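2-methyl-3-hydroxypyridine-5-carboxylic acid oxygenase (Mesorhizobium loti, PDB 3ALJ) uses flavin-adenine dinucleotide and molecular oxygen to oxygenate, and probably open, the ring of 2-methyl-3-hydroxypyridine-5-carboxylic acid. Local coordinates at residues Asp232-Ser237 with Leu242-Glu247; Tyr214-Cys217 with Glu221-Leu224. All blocks are in the same frame, centred on the assembly; numbering follows the deposited sequence.

Interaction 1 of 2, residues Asp232-Ser237 with Leu242-Glu247; sequences DPRGSS and LEVWVE
Arg-234 reaches from the loop after strand 221-228 to Glu-243 in the first turn of helix 242-248. The loop is held by an Asx motif and contains a type I turn from Arg-234 to Ser-237. Arg-234 NH2 gives a salt bridge to Glu-243 OE1 at 2.9 Å. The arginine chain bends at chi3 (63°), which turns NH2 toward this partner. The carboxylate is met on its anti side, somewhat out of its plane, and the two flat groups are turned 62° from each other. Val-244 lies over one face of the guanidinium, with CB 4.1 Å from Arg-234 CZ. One methyl of this valine, CG1, packs on Gly-235 CA at 3.9 Å. Trp-245 comes in edge-on: its CZ2 lies 3.3 Å from Gly-235 O, near the ring plane.

Water 1 extends the joint. It accepts from Trp-245 NE1 at 3.0 Å and also lies within bonding distance of the carbonyls of Arg-234 and Ser-237.

Asp-241, just before the helix, takes Arg-234 NE in a second salt bridge. In the Asx motif, Gly-235 N points at Asp-232 OD1 over 2.9 Å with a nearly straight N-H (174°), and OD1 is met from above the carboxylate plane.

Interaction 2 of 2, residues Tyr214-Cys217 with Glu221-Leu224; sequences YSPC and ELYL
Tyr-223 N gives a hydrogen bond to Ser-215 O at 2.9 Å, fairly straight at 158°. This is the hydrogen-bonded pair of an antiparallel beta hairpin, strands 211-216 and 221-228. The return bond, Ser-215 N to Tyr-223 O, is short at 2.8 Å but bent and weak. Tyr-223 O also takes a weak bond from water 2. Nearer the turn, Cys-217 N bonds to Glu-221 O at 2.9 Å.

Tyr-214, Pro-216, Leu-222 and Leu-224 share one face of the sheet. Leu-222 lays its CD1 over the face of the Tyr-214 ring, a CH-pi contact 3.8 Å from the centroid. The methyl sits somewhat toward the rim, and the two side chains cross at about a right angle. Leu-222 has CG opposite its backbone N (chi1 175°), which carries CD1 across to the other strand, where it also packs against Pro-216 CG. Leu-224 CD2 touches Tyr-214 CD2 at 4.0 Å. The far end of the tyrosine is fixed by a hydrogen bond from OH to Trp-196 O. Replacing the Tyr-214 ring by an alanine side chain is likely to leave Leu-222 CD1 without its aromatic cover and Trp-196 O without this hydroxyl partner.

Ser-215 and Tyr-223 occupy the other face, where Ser-215 CB lies 3.5 Å from Tyr-223 CD2. Ser-215 OG hydrogen-bonds to Tyr-54 OH and to water 2. This water also sits above the centre of the Tyr-223 ring. The Tyr-223 side chain is about 5 Å from the bound FAD, consistent with this face bordering the cofactor. Beside it, Cys-217 SG packs against Tyr-223 CB at 3.6 Å.

In the fold
Strand 221-228 ties the two contacts together. Interaction 2 comes first along the chain and pairs the start of this strand with strand 211-216, inside the seven-stranded mixed sheet. The chain then leaves the strand, passes through the 232-237 loop and enters helix 242-248, where interaction 1 forms. The centres are 19 Å apart and the nearest atoms about 8 Å, so the contacts do not touch. Trp-245 of interaction 1 rests on Leu-226 and Ala-228, further along the same strand. Interaction 2 lies close to the FAD. Interaction 1 is more peripheral and packs the loop and helix that follow the sheet strand.

Interaction 1 of 2, residues Asp232-Ser237 with Leu242-Glu247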
ATOM      1  N   ASP A 232     -25.362  -5.343  -1.686  1.00 14.62           N
ATOM      2  CA  ASP A 232     -25.906  -5.650  -0.402  1.00 14.05           C
ATOM      3  C   ASP A 232     -26.067  -4.336   0.315  1.00 15.48           C
ATOM      4  O   ASP A 232     -25.077  -3.758   0.795  1.00 15.16           O
ATOM      5  CB  ASP A 232     -24.986  -6.628   0.346  1.00 13.06           C
ATOM      6  CG  ASP A 232     -25.363  -6.750   1.830  1.00 16.94           C
ATOM      7  OD1 ASP A 232     -26.373  -6.192   2.349  1.00 16.13           O
ATOM      8  OD2 ASP A 232     -24.661  -7.523   2.550  1.00 17.28           O
ATOM      9  N   PRO A 233     -27.333  -3.816   0.434  1.00 16.21           N
ATOM     10  CA  PRO A 233     -27.443  -2.460   0.968  1.00 18.08           C
ATOM     11  C   PRO A 233     -27.098  -2.337   2.465  1.00 19.18           C
ATOM     12  O   PRO A 233     -26.732  -1.251   2.930  1.00 22.24           O
ATOM     13  CB  PRO A 233     -28.950  -2.135   0.699  1.00 19.02           C
ATOM     14  CG  PRO A 233     -29.647  -3.426   0.739  1.00 21.49           C
ATOM     15  CD  PRO A 233     -28.656  -4.381   0.041  1.00 19.32           C
ATOM     16  N   ARG A 234     -27.202  -3.421   3.239  1.00 14.90           N
ATOM     17  CA  ARG A 234     -26.871  -3.364   4.621  1.00 14.80           C
ATOM     18  C   ARG A 234     -25.366  -3.560   4.865  1.00 13.04           C
ATOM     19  O   ARG A 234     -24.748  -2.819   5.584  1.00 14.13           O
ATOM     20  CB  ARG A 234     -27.623  -4.424   5.389  1.00 17.21           C
ATOM     21  CG  ARG A 234     -29.199  -4.273   5.218  1.00 20.21           C
ATOM     22  CD  ARG A 234     -29.932  -5.238   6.188  1.00 21.36           C
ATOM     23  NE  ARG A 234     -29.647  -4.886   7.596  1.00 25.38           N
ATOM     24  CZ  ARG A 234     -29.940  -5.683   8.636  1.00 31.92           C
ATOM     25  NH1 ARG A 234     -30.616  -6.820   8.439  1.00 29.21           N
ATOM     26  NH2 ARG A 234     -29.657  -5.303   9.872  1.00 25.63           N
ATOM     27  N   GLY A 235     -24.816  -4.625   4.271  1.00 13.93           N
ATOM     28  CA  GLY A 235     -23.373  -4.910   4.551  1.00 13.00           C
ATOM     29  C   GLY A 235     -22.427  -3.874   3.913  1.00 11.83           C
ATOM     30  O   GLY A 235     -21.330  -3.693   4.438  1.00 12.95           O
ATOM     31  N   SER A 236     -22.905  -3.077   2.920  1.00 12.79           N
ATOM     32  CA  SER A 236     -22.050  -2.008   2.313  1.00 11.58           C
ATOM     33  C   SER A 236     -22.334  -0.665   2.971  1.00 13.91           C
ATOM     34  O   SER A 236     -21.692   0.357   2.597  1.00 15.46           O
ATOM     35  CB  SER A 236     -22.225  -2.009   0.803  1.00 14.11           C
ATOM     36  OG  SER A 236     -23.563  -1.543   0.469  1.00 15.25           O
ATOM     37  N   SER A 237     -23.297  -0.610   3.895  1.00 15.75           N
ATOM     38  CA  SER A 237     -23.645   0.707   4.498  1.00 13.69           C
ATOM     39  C   SER A 237     -22.581   1.256   5.353  1.00 13.81           C
ATOM     40  O   SER A 237     -21.920   0.522   6.105  1.00 13.68           O
ATOM     41  CB  SER A 237     -24.895   0.573   5.423  1.00 16.35           C
ATOM     42  OG  SER A 237     -25.979   0.324   4.590  1.00 23.85           O
ATOM     43  N   LEU A 242     -24.687  -2.266  12.331  1.00 15.62           N
ATOM     44  CA  LEU A 242     -24.111  -3.077  13.370  1.00 15.04           C
ATOM     45  C   LEU A 242     -24.760  -4.431  13.367  1.00 16.37           C
ATOM     46  O   LEU A 242     -24.010  -5.428  13.477  1.00 15.47           O
ATOM     47  CB  LEU A 242     -24.402  -2.394  14.717  1.00 14.51           C
ATOM     48  CG  LEU A 242     -23.869  -3.178  15.893  1.00 16.32           C
ATOM     49  CD1 LEU A 242     -22.273  -3.333  15.867  1.00 16.82           C
ATOM     50  CD2 LEU A 242     -24.209  -2.427  17.173  1.00 18.72           C
ATOM     51  N   GLU A 243     -26.098  -4.525  13.248  1.00 14.95           N
ATOM     52  CA  GLU A 243     -26.712  -5.850  13.339  1.00 17.28           C
ATOM     53  C   GLU A 243     -26.294  -6.838  12.286  1.00 14.77           C
ATOM     54  O   GLU A 243     -26.132  -8.047  12.593  1.00 16.37           O
ATOM     55  CB  GLU A 243     -28.258  -5.711  13.372  1.00 16.96           C
ATOM     56  CG  GLU A 243     -29.048  -7.064  13.516  1.00 24.14           C
ATOM     57  CD  GLU A 243     -30.548  -6.922  13.230  1.00 35.32           C
ATOM     58  OE1 GLU A 243     -31.006  -6.198  12.287  1.00 37.43           O
ATOM     59  OE2 GLU A 243     -31.305  -7.593  13.967  1.00 40.13           O
ATOM     60  N   VAL A 244     -26.096  -6.410  11.047  1.00 13.60           N
ATOM     61  CA  VAL A 244     -25.791  -7.367  10.002  1.00 13.93           C
ATOM     62  C   VAL A 244     -24.370  -7.901  10.188  1.00 12.67           C
ATOM     63  O   VAL A 244     -24.111  -9.045   9.812  1.00 14.50           O
ATOM     64  CB  VAL A 244     -25.993  -6.775   8.580  1.00 15.97           C
ATOM     65  CG1 VAL A 244     -24.847  -5.908   8.024  1.00 16.75           C
ATOM     66  CG2 VAL A 244     -26.397  -7.773   7.611  1.00 19.95           C
ATOM     67  N   TRP A 245     -23.507  -7.107  10.809  1.00 13.94           N
ATOM     68  CA  TRP A 245     -22.109  -7.545  11.059  1.00 13.13           C
ATOM     69  C   TRP A 245     -22.051  -8.389  12.319  1.00 14.14           C
ATOM     70  O   TRP A 245     -21.417  -9.474  12.352  1.00 12.09           O
ATOM     71  CB  TRP A 245     -21.127  -6.363  11.118  1.00 11.88           C
ATOM     72  CG  TRP A 245     -20.906  -5.773   9.692  1.00 11.17           C
ATOM     73  CD1 TRP A 245     -21.482  -4.690   9.144  1.00 11.25           C
ATOM     74  CD2 TRP A 245     -20.242  -6.433   8.613  1.00 11.79           C
ATOM     75  NE1 TRP A 245     -21.145  -4.532   7.822  1.00 12.20           N
ATOM     76  CE2 TRP A 245     -20.420  -5.653   7.453  1.00 10.96           C
ATOM     77  CE3 TRP A 245     -19.459  -7.592   8.512  1.00  9.96           C
ATOM     78  CZ2 TRP A 245     -19.848  -5.994   6.255  1.00  9.53           C
ATOM     79  CZ3 TRP A 245     -18.887  -7.919   7.318  1.00 10.91           C
ATOM     80  CH2 TRP A 245     -19.080  -7.168   6.198  1.00 10.06           C
ATOM     81  N   VAL A 246     -22.752  -7.971  13.393  1.00 13.29           N
ATOM     82  CA  VAL A 246     -22.771  -8.817  14.598  1.00 13.64           C
ATOM     83  C   VAL A 246     -23.455 -10.175  14.319  1.00 12.24           C
ATOM     84  O   VAL A 246     -22.976 -11.252  14.860  1.00 13.86           O
ATOM     85  CB  VAL A 246     -23.444  -8.047  15.760  1.00 13.60           C
ATOM     86  CG1 VAL A 246     -23.686  -9.019  17.013  1.00 14.36           C
ATOM     87  CG2 VAL A 246     -22.585  -6.862  16.167  1.00 12.87           C
ATOM     88  N   GLU A 247     -24.485 -10.218  13.466  1.00 13.88           N
ATOM     89  CA  GLU A 247     -25.157 -11.507  13.190  1.00 15.86           C
ATOM     90  C   GLU A 247     -24.152 -12.537  12.652  1.00 16.00           C
ATOM     91  O   GLU A 247     -24.231 -13.715  13.042  1.00 17.42           O
ATOM     92  CB  GLU A 247     -26.309 -11.334  12.211  1.00 18.70           C
ATOM     93  CG  GLU A 247     -26.904 -12.698  11.830  1.00 27.47           C
ATOM     94  CD  GLU A 247     -28.102 -12.594  10.865  1.00 39.73           C
ATOM     95  OE1 GLU A 247     -28.083 -11.725   9.914  1.00 38.32           O
ATOM     96  OE2 GLU A 247     -29.051 -13.401  11.091  1.00 39.07           O
TER
HETATM   97  O   HOH W   1     -22.575  -2.045   7.026  1.00 11.25           O

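Interaction 2 of 2, residues Tyr214-Cys217 with Glu221-Leu224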
ATOM      1  N   TYR A 214      -9.476  -9.499  10.097  1.00  8.81           N
ATOM      2  CA  TYR A 214      -9.180  -9.061  11.490  1.00  8.26           C
ATOM      3  C   TYR A 214      -7.656  -8.963  11.627  1.00  7.28           C
ATOM      4  O   TYR A 214      -6.943  -9.943  11.456  1.00  8.51           O
ATOM      5  CB  TYR A 214      -9.816 -10.148  12.443  1.00  8.10           C
ATOM      6  CG  TYR A 214      -9.430 -10.063  13.893  1.00  7.67           C
ATOM      7  CD1 TYR A 214      -8.208 -10.583  14.365  1.00  8.76           C
ATOM      8  CD2 TYR A 214     -10.240  -9.375  14.745  1.00  9.21           C
ATOM      9  CE1 TYR A 214      -7.879 -10.499  15.760  1.00  8.35           C
ATOM     10  CE2 TYR A 214      -9.957  -9.267  16.139  1.00  9.23           C
ATOM     11  CZ  TYR A 214      -8.797  -9.834  16.545  1.00  9.68           C
ATOM     12  OH  TYR A 214      -8.361  -9.696  17.892  1.00 12.31           O
ATOM     13  N   SER A 215      -7.181  -7.718  11.928  1.00  9.19           N
ATOM     14  CA  SER A 215      -5.758  -7.410  11.734  1.00  8.87           C
ATOM     15  C   SER A 215      -5.192  -6.572  12.895  1.00  9.16           C
ATOM     16  O   SER A 215      -5.240  -5.324  12.898  1.00  9.75           O
ATOM     17  CB  SER A 215      -5.567  -6.599  10.451  1.00  7.93           C
ATOM     18  OG  SER A 215      -6.102  -7.380   9.351  1.00  8.22           O
ATOM     19  N   PRO A 216      -4.710  -7.230  13.962  1.00  7.60           N
ATOM     20  CA  PRO A 216      -4.167  -6.385  15.092  1.00  8.38           C
ATOM     21  C   PRO A 216      -2.957  -5.608  14.689  1.00  7.74           C
ATOM     22  O   PRO A 216      -1.959  -6.176  14.145  1.00 11.09           O
ATOM     23  CB  PRO A 216      -3.862  -7.421  16.238  1.00  9.43           C
ATOM     24  CG  PRO A 216      -4.788  -8.629  15.833  1.00 10.47           C
ATOM     25  CD  PRO A 216      -4.738  -8.666  14.273  1.00 10.07           C
ATOM     26  N   CYS A 217      -2.915  -4.340  15.121  1.00  9.29           N
ATOM     27  CA  CYS A 217      -1.798  -3.457  14.761  1.00  8.27           C
ATOM     28  C   CYS A 217      -0.795  -3.361  15.903  1.00  9.63           C
ATOM     29  O   CYS A 217       0.355  -3.041  15.619  1.00 12.05           O
ATOM     30  CB  CYS A 217      -2.350  -2.023  14.441  1.00  9.28           C
ATOM     31  SG  CYS A 217      -3.310  -1.957  12.896  1.00 10.36           S
ATOM     32  N   GLU A 221      -4.610  -0.990  19.061  1.00 13.02           N
ATOM     33  CA  GLU A 221      -5.342  -0.680  17.829  1.00 12.76           C
ATOM     34  C   GLU A 221      -5.562  -1.928  16.984  1.00  9.75           C
ATOM     35  O   GLU A 221      -4.590  -2.685  16.746  1.00 11.38           O
ATOM     36  CB  GLU A 221      -4.605   0.297  16.936  1.00 14.15           C
ATOM     37  CG  GLU A 221      -4.537   1.722  17.623  1.00 12.98           C
ATOM     38  CD  GLU A 221      -3.637   2.617  16.799  1.00 13.15           C
ATOM     39  OE1 GLU A 221      -2.453   2.298  16.710  1.00 14.64           O
ATOM     40  OE2 GLU A 221      -4.115   3.673  16.315  1.00 15.70           O
ATOM     41  N   LEU A 222      -6.803  -2.107  16.579  1.00 11.45           N
ATOM     42  CA  LEU A 222      -7.221  -3.245  15.707  1.00  9.70           C
ATOM     43  C   LEU A 222      -7.696  -2.688  14.339  1.00 11.73           C
ATOM     44  O   LEU A 222      -8.511  -1.797  14.273  1.00 12.31           O
ATOM     45  CB  LEU A 222      -8.414  -3.968  16.316  1.00  9.51           C
ATOM     46  CG  LEU A 222      -9.047  -5.099  15.481  1.00  8.01           C
ATOM     47  CD1 LEU A 222      -8.075  -6.248  15.301  1.00 13.17           C
ATOM     48  CD2 LEU A 222     -10.263  -5.621  16.287  1.00 12.19           C
ATOM     49  N   TYR A 223      -7.168  -3.207  13.245  1.00  9.84           N
ATOM     50  CA  TYR A 223      -7.571  -2.870  11.859  1.00  8.99           C
ATOM     51  C   TYR A 223      -8.582  -3.924  11.466  1.00  9.00           C
ATOM     52  O   TYR A 223      -8.269  -5.162  11.488  1.00 10.32           O
ATOM     53  CB  TYR A 223      -6.284  -2.862  11.044  1.00  9.49           C
ATOM     54  CG  TYR A 223      -6.447  -2.909   9.513  1.00 10.20           C
ATOM     55  CD1 TYR A 223      -7.516  -2.286   8.862  1.00  9.57           C
ATOM     56  CD2 TYR A 223      -5.455  -3.557   8.778  1.00  8.36           C
ATOM     57  CE1 TYR A 223      -7.600  -2.385   7.410  1.00  9.53           C
ATOM     58  CE2 TYR A 223      -5.522  -3.644   7.384  1.00  8.17           C
ATOM     59  CZ  TYR A 223      -6.581  -3.042   6.749  1.00  9.10           C
ATOM     60  OH  TYR A 223      -6.682  -3.125   5.347  1.00 11.39           O
ATOM     61  N   LEU A 224      -9.759  -3.449  11.108  1.00  9.34           N
ATOM     62  CA  LEU A 224     -10.786  -4.327  10.533  1.00  9.68           C
ATOM     63  C   LEU A 224     -11.090  -3.952   9.128  1.00 10.62           C
ATOM     64  O   LEU A 224     -11.167  -2.755   8.810  1.00 11.11           O
ATOM     65  CB  LEU A 224     -12.128  -4.196  11.268  1.00 10.96           C
ATOM     66  CG  LEU A 224     -12.081  -4.644  12.737  1.00 12.25           C
ATOM     67  CD1 LEU A 224     -13.457  -4.419  13.390  1.00 13.60           C
ATOM     68  CD2 LEU A 224     -11.648  -6.180  12.807  1.00 13.99           C
TER
HETATM   69  O   HOH W   2      -7.952  -5.872   8.186  1.00  8.61           O